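Local coordinates for protein coronin (Toxoplasma gondii, PDB 4OZU) that probably binds actin filaments, as coronins do, and is represented here by its WD40 beta-propeller domain, at residues K179-W182 against K183-L187. Sequence-based numbering, arbitrary orientation.
Sequences KWSW and KGDLL
All three polar atoms of Ser181 bind the chain just ahead of it: N to Leu186, O to Gly184 and OG to Lys183. Its backbone N donates to Leu186 O at 2.9 Å, almost straight (172° at the hydrogen). Its carbonyl O receives Gly184 N, also at 2.9 Å, but the donor stands above the carbonyl plane and the bond is bent, as is common in the tight reversal of a type I turn, here Ser181 to Gly184. The third atom is the hydroxyl: turned away from the backbone N (chi1 169°), it reaches forward to accept Lys183 N at 3.0 Å, the geometry of an ST turn. A serine suits this place because its short hydroxyl can accept that amide hydrogen and still serve further partners. A water donates to both Ser181 OG and Asp185 OD1 and so bridges the two side chains, and the same OG is hydrogen-bonded to Asp225. Gly184 closes the turn with positive phi (82°), a conformation easily adopted without a side chain.

The turn links strands 175-180 and 187-191, the first two of an antiparallel four-stranded blade of the propeller. Where the strands meet, Trp180 and Leu187 form a non-hydrogen-bonded pair with their side chains on the same face of the sheet. Leu187 CD1 sits over the five-membered ring of Trp180, 3.9 Å from its centroid and 7° off the normal, a CH-pi contact that uses the flat indole as a floor for one methyl of the branched leucine side chain. Leu187 CA also makes a CA-H...O contact with Lys179 O.

Farther out, Trp180 NE1 donates to Glu137 O, anchoring the indole against the preceding blade, where Ile145 and Ala147 also touch it. Asn139 ND2 binds Gly184 O, and Asp225, just after strand 220-223 of the next blade, accepts Trp182 N through OD1.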
loop_
_atom_site.group_PDB
_atom_site.type_symbol
_atom_site.label_atom_id
_atom_site.label_comp_id
_atom_site.label_asym_id
_atom_site.label_seq_id
_atom_site.Cartn_x
_atom_site.Cartn_y
_atom_site.Cartn_z
ATOM N N LYS A 179 0.703 4.981 -7.209
ATOM C CA LYS A 179 1.627 4.896 -6.085
ATOM C C LYS A 179 2.669 6.009 -6.152
ATOM O O LYS A 179 3.083 6.411 -7.233
ATOM C CB LYS A 179 2.337 3.535 -6.064
ATOM C CG LYS A 179 1.435 2.340 -5.820
ATOM C CD LYS A 179 1.057 2.217 -4.353
ATOM C CE LYS A 179 0.045 1.105 -4.142
ATOM N NZ LYS A 179 -0.384 1.010 -2.722
ATOM N N TRP A 180 3.084 6.489 -4.985
ATOM C CA TRP A 180 4.114 7.519 -4.871
ATOM C C TRP A 180 5.537 6.955 -4.789
ATOM O O TRP A 180 5.790 5.957 -4.105
ATOM C CB TRP A 180 3.912 8.350 -3.610
ATOM C CG TRP A 180 2.768 9.275 -3.574
ATOM C CD1 TRP A 180 1.553 9.069 -2.982
ATOM C CD2 TRP A 180 2.744 10.600 -4.096
ATOM N NE1 TRP A 180 0.766 10.188 -3.126
ATOM C CE2 TRP A 180 1.479 11.143 -3.806
ATOM C CE3 TRP A 180 3.670 11.380 -4.792
ATOM C CZ2 TRP A 180 1.121 12.431 -4.187
ATOM C CZ3 TRP A 180 3.313 12.650 -5.170
ATOM C CH2 TRP A 180 2.050 13.168 -4.866
ATOM N N SER A 181 6.468 7.640 -5.443
ATOM C CA SER A 181 7.893 7.429 -5.205
ATOM C C SER A 181 8.244 7.701 -3.748
ATOM O O SER A 181 7.670 8.585 -3.126
ATOM C CB SER A 181 8.715 8.349 -6.109
ATOM O OG SER A 181 10.080 8.353 -5.727
ATOM N N TRP A 182 9.212 6.963 -3.207
ATOM C CA TRP A 182 9.686 7.239 -1.858
ATOM C C TRP A 182 10.415 8.577 -1.756
ATOM O O TRP A 182 10.644 9.088 -0.661
ATOM C CB TRP A 182 10.579 6.100 -1.380
ATOM C CG TRP A 182 9.756 4.927 -1.012
ATOM C CD1 TRP A 182 9.460 3.854 -1.798
ATOM C CD2 TRP A 182 9.065 4.724 0.227
ATOM N NE1 TRP A 182 8.636 2.986 -1.119
ATOM C CE2 TRP A 182 8.378 3.500 0.124
ATOM C CE3 TRP A 182 8.959 5.460 1.413
ATOM C CZ2 TRP A 182 7.609 2.987 1.166
ATOM C CZ3 TRP A 182 8.189 4.948 2.446
ATOM C CH2 TRP A 182 7.524 3.729 2.313
ATOM N N LYS A 183 10.764 9.147 -2.903
ATOM C CA LYS A 183 11.322 10.491 -2.961
ATOM C C LYS A 183 10.226 11.541 -2.776
ATOM O O LYS A 183 10.502 12.685 -2.430
ATOM C CB LYS A 183 12.028 10.692 -4.301
ATOM C CG LYS A 183 12.733 12.020 -4.467
ATOM C CD LYS A 183 13.633 11.994 -5.696
ATOM C CE LYS A 183 14.244 13.360 -5.985
ATOM N NZ LYS A 183 15.143 13.320 -7.170
ATOM N N GLY A 184 8.985 11.140 -3.034
ATOM C CA GLY A 184 7.838 12.010 -2.853
ATOM C C GLY A 184 7.574 12.975 -3.997
ATOM O O GLY A 184 6.704 13.842 -3.889
ATOM N N ASP A 185 8.304 12.836 -5.103
ATOM C CA ASP A 185 8.201 13.823 -6.178
ATOM C C ASP A 185 7.334 13.341 -7.338
ATOM O O ASP A 185 6.670 14.145 -7.991
ATOM C CB ASP A 185 9.593 14.213 -6.686
ATOM C CG ASP A 185 10.389 13.042 -7.223
ATOM O OD1 ASP A 185 10.086 11.877 -6.881
ATOM O OD2 ASP A 185 11.352 13.313 -7.980
ATOM N N LEU A 186 7.328 12.036 -7.575
ATOM C CA LEU A 186 6.642 11.457 -8.721
ATOM C C LEU A 186 5.613 10.423 -8.295
ATOM O O LEU A 186 5.751 9.776 -7.252
ATOM C CB LEU A 186 7.648 10.816 -9.676
ATOM C CG LEU A 186 8.691 11.759 -10.283
ATOM C CD1 LEU A 186 9.709 10.985 -11.123
ATOM C CD2 LEU A 186 8.024 12.847 -11.118
ATOM N N LEU A 187 4.577 10.293 -9.120
ATOM C CA LEU A 187 3.563 9.270 -8.962
ATOM C C LEU A 187 3.646 8.351 -10.170
ATOM O O LEU A 187 3.954 8.805 -11.277
ATOM C CB LEU A 187 2.179 9.899 -8.849
ATOM C CG LEU A 187 1.029 8.949 -8.524
ATOM C CD1 LEU A 187 0.646 9.051 -7.060
ATOM C CD2 LEU A 187 -0.139 9.265 -9.419
HETATM O O HOH W 1 11.364 9.615 -8.037
#